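Nitroreductase (Desulfitobacterium hafniense, PDB 3PXV) binds flavin mononucleotide and probably acts as an FMN-dependent oxidoreductase of the nitroreductase family. Local coordinates at residues V98-P103 against E158-G163; E12-R17 against G128-M133. One frame throughout, in Å; residues are numbered along the deposited sequence.

Contact 1 (V98-P103 against E158-G163); sequences VVPIDP and EGYAFG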
ATOM      1  N   VAL B  98      -6.271 -10.710  -8.148  1.00 42.33           N
ATOM      2  CA  VAL B  98      -5.788 -11.421  -6.965  1.00 40.44           C
ATOM      3  C   VAL B  98      -4.292 -11.215  -6.877  1.00 39.93           C
ATOM      4  O   VAL B  98      -3.604 -11.398  -7.871  1.00 41.08           O
ATOM      5  CB  VAL B  98      -6.116 -12.930  -7.055  1.00 41.24           C
ATOM      6  CG1 VAL B  98      -5.558 -13.685  -5.845  1.00 34.50           C
ATOM      7  CG2 VAL B  98      -7.667 -13.108  -7.173  1.00 39.71           C
ATOM      8  N   VAL B  99      -3.799 -10.804  -5.700  1.00 41.19           N
ATOM      9  CA  VAL B  99      -2.378 -10.552  -5.471  1.00 40.36           C
ATOM     10  C   VAL B  99      -1.802 -11.537  -4.466  1.00 41.50           C
ATOM     11  O   VAL B  99      -1.920 -11.354  -3.261  1.00 44.16           O
ATOM     12  CB  VAL B  99      -2.090  -9.115  -4.998  1.00 41.05           C
ATOM     13  CG1 VAL B  99      -0.583  -8.884  -4.938  1.00 34.14           C
ATOM     14  CG2 VAL B  99      -2.691  -8.126  -5.930  1.00 38.21           C
ATOM     15  N   PRO B 100      -1.236 -12.640  -4.960  1.00 43.46           N
ATOM     16  CA  PRO B 100      -0.608 -13.571  -4.044  1.00 44.64           C
ATOM     17  C   PRO B 100       0.769 -13.046  -3.630  1.00 44.52           C
ATOM     18  O   PRO B 100       1.353 -12.212  -4.313  1.00 42.95           O
ATOM     19  CB  PRO B 100      -0.464 -14.836  -4.898  1.00 45.52           C
ATOM     20  CG  PRO B 100      -0.258 -14.308  -6.253  1.00 41.84           C
ATOM     21  CD  PRO B 100      -1.219 -13.155  -6.339  1.00 41.83           C
ATOM     22  N   ILE B 101       1.294 -13.541  -2.527  1.00 45.63           N
ATOM     23  CA  ILE B 101       2.567 -13.039  -2.043  1.00 44.94           C
ATOM     24  C   ILE B 101       3.432 -14.167  -1.504  1.00 46.56           C
ATOM     25  O   ILE B 101       2.928 -15.252  -1.177  1.00 44.13           O
ATOM     26  CB  ILE B 101       2.383 -11.929  -0.948  1.00 43.71           C
ATOM     27  CG1 ILE B 101       1.668 -12.452   0.288  1.00 47.28           C
ATOM     28  CG2 ILE B 101       1.615 -10.723  -1.457  1.00 37.27           C
ATOM     29  CD1 ILE B 101       1.805 -11.472   1.459  1.00 42.60           C
ATOM     30  N   ASP B 102       4.738 -13.904  -1.440  1.00 48.15           N
ATOM     31  CA  ASP B 102       5.708 -14.845  -0.902  1.00 49.34           C
ATOM     32  C   ASP B 102       5.647 -14.652   0.616  1.00 49.90           C
ATOM     33  O   ASP B 102       5.937 -13.576   1.100  1.00 51.94           O
ATOM     34  CB  ASP B 102       7.102 -14.528  -1.451  1.00 50.03           C
ATOM     35  CG  ASP B 102       8.174 -15.559  -1.040  1.00 51.93           C
ATOM     36  OD1 ASP B 102       7.923 -16.407  -0.172  1.00 47.60           O
ATOM     37  OD2 ASP B 102       9.283 -15.513  -1.616  1.00 50.67           O
ATOM     38  N   PRO B 103       5.217 -15.668   1.365  1.00 51.51           N
ATOM     39  CA  PRO B 103       5.148 -15.511   2.815  1.00 54.61           C
ATOM     40  C   PRO B 103       6.495 -15.553   3.567  1.00 56.66           C
ATOM     41  O   PRO B 103       6.524 -15.204   4.737  1.00 56.45           O
ATOM     42  CB  PRO B 103       4.288 -16.710   3.242  1.00 55.00           C
ATOM     43  CG  PRO B 103       4.522 -17.725   2.208  1.00 51.91           C
ATOM     44  CD  PRO B 103       4.682 -16.972   0.930  1.00 52.36           C
ATOM     45  N   GLU B 158       4.487 -21.477  -6.823  1.00 58.89           N
ATOM     46  CA  GLU B 158       4.616 -22.432  -5.726  1.00 61.92           C
ATOM     47  C   GLU B 158       5.064 -21.730  -4.455  1.00 59.41           C
ATOM     48  O   GLU B 158       5.998 -20.938  -4.477  1.00 58.22           O
ATOM     49  CB  GLU B 158       5.627 -23.533  -6.064  1.00 66.03           C
ATOM     50  CG  GLU B 158       5.458 -24.807  -5.200  1.00 78.17           C
ATOM     51  CD  GLU B 158       6.569 -25.838  -5.416  1.00 92.36           C
ATOM     52  OE1 GLU B 158       7.756 -25.424  -5.512  1.00 94.64           O
ATOM     53  OE2 GLU B 158       6.254 -27.058  -5.462  1.00 98.79           O
ATOM     54  N   GLY B 159       4.395 -22.017  -3.345  1.00 58.16           N
ATOM     55  CA  GLY B 159       4.768 -21.396  -2.078  1.00 58.11           C
ATOM     56  C   GLY B 159       4.057 -20.093  -1.749  1.00 55.32           C
ATOM     57  O   GLY B 159       4.003 -19.713  -0.595  1.00 57.55           O
ATOM     58  N   TYR B 160       3.502 -19.426  -2.757  1.00 52.04           N
ATOM     59  CA  TYR B 160       2.792 -18.163  -2.560  1.00 48.41           C
ATOM     60  C   TYR B 160       1.451 -18.392  -1.918  1.00 47.35           C
ATOM     61  O   TYR B 160       0.780 -19.376  -2.205  1.00 50.40           O
ATOM     62  CB  TYR B 160       2.594 -17.438  -3.893  1.00 46.96           C
ATOM     63  CG  TYR B 160       3.744 -16.581  -4.294  1.00 44.73           C
ATOM     64  CD1 TYR B 160       5.047 -17.065  -4.273  1.00 48.37           C
ATOM     65  CD2 TYR B 160       3.533 -15.281  -4.755  1.00 49.55           C
ATOM     66  CE1 TYR B 160       6.127 -16.251  -4.632  1.00 50.00           C
ATOM     67  CE2 TYR B 160       4.613 -14.458  -5.116  1.00 46.73           C
ATOM     68  CZ  TYR B 160       5.890 -14.956  -5.055  1.00 45.66           C
ATOM     69  OH  TYR B 160       6.930 -14.177  -5.411  1.00 49.61           O
ATOM     70  N   ALA B 161       1.067 -17.461  -1.063  1.00 46.06           N
ATOM     71  CA  ALA B 161      -0.202 -17.484  -0.383  1.00 46.79           C
ATOM     72  C   ALA B 161      -0.989 -16.227  -0.755  1.00 46.19           C
ATOM     73  O   ALA B 161      -0.435 -15.271  -1.277  1.00 47.42           O
ATOM     74  CB  ALA B 161       0.019 -17.552   1.124  1.00 46.72           C
ATOM     75  N   PHE B 162      -2.279 -16.206  -0.466  1.00 45.23           N
ATOM     76  CA  PHE B 162      -3.084 -15.023  -0.757  1.00 44.31           C
ATOM     77  C   PHE B 162      -2.631 -13.810   0.044  1.00 43.10           C
ATOM     78  O   PHE B 162      -2.351 -13.912   1.241  1.00 42.46           O
ATOM     79  CB  PHE B 162      -4.547 -15.307  -0.458  1.00 45.49           C
ATOM     80  CG  PHE B 162      -5.438 -14.115  -0.582  1.00 40.84           C
ATOM     81  CD1 PHE B 162      -6.073 -13.839  -1.772  1.00 41.40           C
ATOM     82  CD2 PHE B 162      -5.669 -13.295   0.515  1.00 45.92           C
ATOM     83  CE1 PHE B 162      -6.901 -12.761  -1.870  1.00 43.04           C
ATOM     84  CE2 PHE B 162      -6.497 -12.223   0.423  1.00 42.92           C
ATOM     85  CZ  PHE B 162      -7.120 -11.953  -0.769  1.00 43.82           C
ATOM     86  N   GLY B 163      -2.587 -12.662  -0.627  1.00 42.56           N
ATOM     87  CA  GLY B 163      -2.158 -11.406  -0.014  1.00 42.44           C
ATOM     88  C   GLY B 163      -3.333 -10.473   0.126  1.00 41.27           C
ATOM     89  O   GLY B 163      -3.677 -10.060   1.231  1.00 42.92           O
TER
HETATM   90  O   HOH W   1       9.392 -14.883  -4.538  1.00 47.89           O
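I101 and A161 hold the two strands together with a reciprocal pair of backbone hydrogen bonds. I101 N gives its proton to A161 O at 2.7 Å, and A161 N gives its own to I101 O at 2.9 Å. Both bonds are nearly straight. The I101 and A161 side chains lie on the same face of the sheet. One step further in, P100 sits opposite F162 as a non-hydrogen-bonded pair. Deeper along the strand, V98 CG1 touches F162 CD1 at 4.1 Å. The bond from G163 N to V99 O is weak and bent, with an N-H...O angle of 126°. G163 has no side chain, and I101 CG1 packs over its CA at 4.0 Å. The first torsion of I101 (chi1 62°) sets CG1 between the backbone N and the carbonyl carbon, which brings it over the A161-G163 backbone. I101 also rests on helix 106-126, so this inner part is tightly packed.

The Y160 ring lies against the I101-D102 peptide. One face takes this peptide, with D102 N over the ring centre. D102 CB makes a CH-pi contact with the same ring, 4.2 Å from its centroid. The outer side is looser. P103 meets G159 through its ring, CD lying 3.2 Å from G159 O, and both residues are exposed. A water links D102 OD2 to Y160 OH, which is also weakly hydrogen-bonded to R49. D102 OD1 is hydrogen-bonded to T104.

Strand 95-101 also bonds to strand 50-53 on its other side. The arrangement is an antiparallel pairing of neighbouring strands 95-101 and 161-169, in the middle of the chain's antiparallel sheet, in the FMN-dependent nitroreductase-like fold.

Contact 2 (E12-R17 against G128-M133); sequences ERYSCR and GIANIM. With FMN (flavin mononucleotide), chain F.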
ATOM      1  N   GLU B  12     -11.697  10.845  -4.327  1.00 46.00           N
ATOM      2  CA  GLU B  12     -12.967  10.255  -4.734  1.00 47.55           C
ATOM      3  C   GLU B  12     -13.047   8.728  -4.685  1.00 44.50           C
ATOM      4  O   GLU B  12     -14.140   8.188  -4.767  1.00 44.32           O
ATOM      5  CB  GLU B  12     -13.332  10.741  -6.140  1.00 51.00           C
ATOM      6  CG  GLU B  12     -12.550  10.075  -7.282  1.00 57.42           C
ATOM      7  CD  GLU B  12     -12.653  10.835  -8.610  1.00 68.35           C
ATOM      8  OE1 GLU B  12     -13.451  11.793  -8.709  1.00 66.77           O
ATOM      9  OE2 GLU B  12     -11.910  10.474  -9.546  1.00 68.19           O
ATOM     10  N   ARG B  13     -11.903   8.049  -4.555  1.00 41.99           N
ATOM     11  CA  ARG B  13     -11.857   6.608  -4.528  1.00 40.78           C
ATOM     12  C   ARG B  13     -12.648   6.151  -3.339  1.00 42.58           C
ATOM     13  O   ARG B  13     -12.448   6.630  -2.249  1.00 42.69           O
ATOM     14  CB  ARG B  13     -10.446   6.100  -4.401  1.00 39.24           C
ATOM     15  CG  ARG B  13     -10.343   4.548  -4.300  1.00 42.20           C
ATOM     16  CD  ARG B  13      -9.288   4.083  -3.262  1.00 38.34           C
ATOM     17  NE  ARG B  13      -9.580   4.761  -2.005  1.00 41.19           N
ATOM     18  CZ  ARG B  13     -10.542   4.424  -1.145  1.00 40.63           C
ATOM     19  NH1 ARG B  13     -11.301   3.350  -1.319  1.00 44.31           N
ATOM     20  NH2 ARG B  13     -10.703   5.146  -0.063  1.00 44.13           N
ATOM     21  N   TYR B  14     -13.546   5.201  -3.557  1.00 44.87           N
ATOM     22  CA  TYR B  14     -14.427   4.717  -2.506  1.00 43.35           C
ATOM     23  C   TYR B  14     -14.555   3.195  -2.677  1.00 44.48           C
ATOM     24  O   TYR B  14     -14.248   2.660  -3.754  1.00 43.46           O
ATOM     25  CB  TYR B  14     -15.817   5.393  -2.642  1.00 43.31           C
ATOM     26  CG  TYR B  14     -16.637   4.909  -3.844  1.00 41.70           C
ATOM     27  CD1 TYR B  14     -16.471   5.472  -5.099  1.00 45.68           C
ATOM     28  CD2 TYR B  14     -17.588   3.888  -3.706  1.00 43.74           C
ATOM     29  CE1 TYR B  14     -17.204   5.024  -6.202  1.00 44.60           C
ATOM     30  CE2 TYR B  14     -18.336   3.435  -4.804  1.00 49.24           C
ATOM     31  CZ  TYR B  14     -18.135   4.007  -6.052  1.00 46.11           C
ATOM     32  OH  TYR B  14     -18.864   3.578  -7.139  1.00 45.63           O
ATOM     33  N   SER B  15     -15.028   2.516  -1.632  1.00 43.54           N
ATOM     34  CA  SER B  15     -15.235   1.078  -1.688  1.00 43.58           C
ATOM     35  C   SER B  15     -16.606   0.749  -2.257  1.00 44.36           C
ATOM     36  O   SER B  15     -17.623   0.996  -1.623  1.00 47.96           O
ATOM     37  CB  SER B  15     -15.084   0.459  -0.311  1.00 42.82           C
ATOM     38  OG  SER B  15     -13.734   0.433   0.081  1.00 43.21           O
ATOM     39  N   CYS B  16     -16.652   0.196  -3.452  1.00 43.57           N
ATOM     40  CA  CYS B  16     -17.934  -0.162  -4.062  1.00 46.13           C
ATOM     41  C   CYS B  16     -18.418  -1.530  -3.571  1.00 46.58           C
ATOM     42  O   CYS B  16     -17.637  -2.505  -3.566  1.00 46.02           O
ATOM     43  CB  CYS B  16     -17.804  -0.177  -5.590  1.00 47.49           C
ATOM     44  SG  CYS B  16     -19.261  -0.697  -6.476  1.00 46.59           S
ATOM     45  N   ARG B  17     -19.681  -1.612  -3.164  1.00 44.39           N
ATOM     46  CA  ARG B  17     -20.231  -2.890  -2.717  1.00 49.14           C
ATOM     47  C   ARG B  17     -21.524  -3.315  -3.459  1.00 49.70           C
ATOM     48  O   ARG B  17     -22.408  -3.951  -2.892  1.00 49.04           O
ATOM     49  CB  ARG B  17     -20.461  -2.855  -1.210  1.00 49.38           C
ATOM     50  CG  ARG B  17     -19.177  -2.808  -0.442  1.00 51.69           C
ATOM     51  CD  ARG B  17     -19.403  -3.010   1.043  1.00 51.02           C
ATOM     52  NE  ARG B  17     -18.119  -2.931   1.730  1.00 48.64           N
ATOM     53  CZ  ARG B  17     -17.628  -1.830   2.286  1.00 52.98           C
ATOM     54  NH1 ARG B  17     -18.331  -0.693   2.294  1.00 51.25           N
ATOM     55  NH2 ARG B  17     -16.430  -1.872   2.868  1.00 51.83           N
ATOM     56  N   GLY B 128     -12.496   5.276 -14.340  1.00 47.14           N
ATOM     57  CA  GLY B 128     -13.945   5.147 -14.207  1.00 47.75           C
ATOM     58  C   GLY B 128     -14.384   3.740 -13.828  1.00 47.77           C
ATOM     59  O   GLY B 128     -15.575   3.421 -13.928  1.00 46.03           O
ATOM     60  N   ILE B 129     -13.428   2.905 -13.389  1.00 46.94           N
ATOM     61  CA  ILE B 129     -13.728   1.535 -12.957  1.00 47.08           C
ATOM     62  C   ILE B 129     -13.872   1.469 -11.424  1.00 46.97           C
ATOM     63  O   ILE B 129     -12.916   1.723 -10.683  1.00 46.63           O
ATOM     64  CB  ILE B 129     -12.636   0.541 -13.391  1.00 46.72           C
ATOM     65  CG1 ILE B 129     -12.478   0.529 -14.917  1.00 49.13           C
ATOM     66  CG2 ILE B 129     -12.941  -0.854 -12.873  1.00 44.64           C
ATOM     67  CD1 ILE B 129     -13.786   0.312 -15.681  1.00 53.16           C
ATOM     68  N   ALA B 130     -15.063   1.098 -10.968  1.00 45.87           N
ATOM     69  CA  ALA B 130     -15.345   0.954  -9.557  1.00 44.02           C
ATOM     70  C   ALA B 130     -14.550  -0.219  -9.011  1.00 44.32           C
ATOM     71  O   ALA B 130     -14.286  -1.197  -9.714  1.00 45.42           O
ATOM     72  CB  ALA B 130     -16.847   0.739  -9.333  1.00 43.75           C
ATOM     73  N   ASN B 131     -14.185  -0.132  -7.739  1.00 44.28           N
ATOM     74  CA  ASN B 131     -13.357  -1.152  -7.120  1.00 42.88           C
ATOM     75  C   ASN B 131     -13.515  -1.231  -5.602  1.00 43.20           C
ATOM     76  O   ASN B 131     -14.115  -0.356  -4.968  1.00 40.72           O
ATOM     77  CB  ASN B 131     -11.894  -0.851  -7.432  1.00 41.89           C
ATOM     78  CG  ASN B 131     -11.462   0.517  -6.941  1.00 46.83           C
ATOM     79  OD1 ASN B 131     -11.029   0.653  -5.794  1.00 42.83           O
ATOM     80  ND2 ASN B 131     -11.630   1.560  -7.788  1.00 39.85           N
ATOM     81  N   ILE B 132     -12.963  -2.299  -5.031  1.00 42.71           N
ATOM     82  CA  ILE B 132     -12.911  -2.471  -3.600  1.00 40.83           C
ATOM     83  C   ILE B 132     -11.835  -3.503  -3.252  1.00 42.51           C
ATOM     84  O   ILE B 132     -11.749  -4.544  -3.920  1.00 41.31           O
ATOM     85  CB  ILE B 132     -14.262  -2.944  -3.002  1.00 40.43           C
ATOM     86  CG1 ILE B 132     -14.197  -2.891  -1.482  1.00 37.90           C
ATOM     87  CG2 ILE B 132     -14.619  -4.406  -3.437  1.00 36.01           C
ATOM     88  CD1 ILE B 132     -15.494  -3.303  -0.785  1.00 39.33           C
HETATM   89  N   MSE B 133     -11.024  -3.205  -2.219  1.00 42.29           N
HETATM   90  CA  MSE B 133     -10.051  -4.159  -1.672  1.00 42.17           C
HETATM   91  C   MSE B 133     -10.854  -5.240  -0.948  1.00 42.84           C
HETATM   92  O   MSE B 133     -11.774  -4.949  -0.181  1.00 41.15           O
HETATM   93  CB  MSE B 133      -9.078  -3.495  -0.686  1.00 43.85           C
HETATM   94  CG  MSE B 133      -7.650  -3.241  -1.218  1.00 49.69           C
HETATM   95 SE   MSE B 133      -7.532  -1.857  -2.496  0.75 53.58          SE
HETATM   96  CE  MSE B 133      -6.887  -0.497  -1.354  1.00 51.36           C
TER
HETATM   97  N1  FMN F 200     -14.509  -4.209   2.440  1.00 39.55           N
HETATM   98  C2  FMN F 200     -15.363  -5.281   2.271  1.00 47.42           C
HETATM   99  O2  FMN F 200     -16.569  -5.132   2.087  1.00 46.48           O
HETATM  100  N3  FMN F 200     -14.859  -6.552   2.308  1.00 49.54           N
HETATM  101  C4  FMN F 200     -13.523  -6.791   2.517  1.00 44.40           C
HETATM  102  O4  FMN F 200     -13.146  -7.953   2.545  1.00 43.19           O
HETATM  103  C4A FMN F 200     -12.660  -5.708   2.686  1.00 44.01           C
HETATM  104  N5  FMN F 200     -11.321  -5.889   2.890  1.00 44.28           N
HETATM  105  C5A FMN F 200     -10.456  -4.827   2.792  1.00 42.30           C
HETATM  106  C6  FMN F 200      -9.081  -5.068   2.741  1.00 43.61           C
HETATM  107  C7  FMN F 200      -8.178  -4.019   2.637  1.00 37.40           C
HETATM  108  C7M FMN F 200      -6.730  -4.325   2.580  1.00 38.37           C
HETATM  109  C8  FMN F 200      -8.655  -2.718   2.595  1.00 42.08           C
HETATM  110  C8M FMN F 200      -7.740  -1.553   2.486  1.00 37.89           C
HETATM  111  C9  FMN F 200     -10.031  -2.469   2.642  1.00 48.09           C
HETATM  112  C9A FMN F 200     -10.948  -3.534   2.743  1.00 42.43           C
HETATM  113  N10 FMN F 200     -12.317  -3.331   2.803  1.00 45.25           N
HETATM  114  C10 FMN F 200     -13.164  -4.408   2.644  1.00 40.95           C
HETATM  115  C1' FMN F 200     -12.848  -1.977   2.430  1.00 44.26           C
HETATM  116  C2' FMN F 200     -12.849  -1.076   3.653  1.00 44.34           C
HETATM  117  O2' FMN F 200     -13.970  -1.412   4.448  1.00 44.64           O
HETATM  118  C3' FMN F 200     -12.877   0.382   3.205  1.00 41.26           C
HETATM  119  O3' FMN F 200     -11.721   0.703   2.459  1.00 42.67           O
HETATM  120  C4' FMN F 200     -12.939   1.301   4.413  1.00 42.14           C
HETATM  121  O4' FMN F 200     -14.149   1.033   5.053  1.00 39.16           O
HETATM  122  C5' FMN F 200     -12.860   2.779   4.034  1.00 41.07           C
HETATM  123  O5' FMN F 200     -13.902   3.105   3.135  1.00 44.03           O
HETATM  124  P   FMN F 200     -13.585   3.606   1.643  1.00 43.61           P
HETATM  125  O1P FMN F 200     -14.892   3.681   0.923  1.00 38.95           O
HETATM  126  O2P FMN F 200     -12.656   2.641   0.881  1.00 40.29           O
HETATM  127  O3P FMN F 200     -12.984   4.961   1.820  1.00 39.90           O
HETATM  128  O   HOH W   2     -11.695   1.390  -3.418  1.00 39.97           O
HETATM  129  O   HOH W   3     -15.277   2.447  -6.320  1.00 45.24           O
HETATM  130  O   HOH W   4     -11.391  -0.218  -1.200  1.00 46.07           O
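C16 lies against N131 and A130, where the loop after helix 5-12 crosses strand 130-133. This is the FMN-binding loop of the nitroreductase-like fold, seated on an outermost strand of the sheet within the chain. C16 N donates to N131 O at 3.0 Å in an almost straight N-H...O bond, with the donor 35° out of the N131 carbonyl plane. C16 CB and SG both face the A130 methyl. On the next step of the strand, I132 points at the loop. Its CG1 packs on S15 CB at 3.7 Å, and its CB lies close to C16 O.

R17 and I132 cross at about a right angle. I132 is extended, with CG1 anti to the backbone N. Its two torsions (chi1 -171°, chi2 179°) together carry CD1 out to R17 NE and FMN N1. The R17 chain runs straight from CG to NE and brings its guanidinium edge to the isoalloxazine. NE donates to FMN O2 and NH2 to FMN N1. S15 CB lies over one face of this guanidinium.

R13 is bent instead, and its guanidinium turns edge-on to the phosphate. NH1 donates to O2P and NH2 to O3P. The S15 backbone N holds O1P, and S15 OG donates to O2P, so each terminal phosphate oxygen has a partner here. M133, present as selenomethionine, has its CB 3.4 Å from FMN C8, and P40 of the second subunit packs on it.

Ordered waters bridge the loop and the strand. One joins Y14 O and N131 N and sits over the centre of the Y14 ring. N131 ND2 is bonded to T125 OG1. It also donates to I129 O at 3.2 Å, with the oxygen nearly in the N131 amide plane.

How the contacts relate
Contacts 1 and 2 share one antiparallel sheet, ordered 50-53, 95-101, 161-169, 130-133 within this chain. Contact 1 pairs the two middle strands of that order. Contact 2 sets a loop on strand 130-133, outermost within this chain and the neighbour of 161-169. Their centres are 23 Å apart, on opposite sides of the chain's centre. Their nearest atoms are about 8 Å apart, so the contacts do not touch. Along the chain the segments alternate: 12-17, 98-103, 128-133, 158-163. Helix 106-126 packs on side chains of both contacts. Contact 2 binds FMN directly. Contact 1 lies farther off, with the F162 side chain about 8 Å from a bound FMN. The sheet thus connects its central strand pairing to the cofactor site.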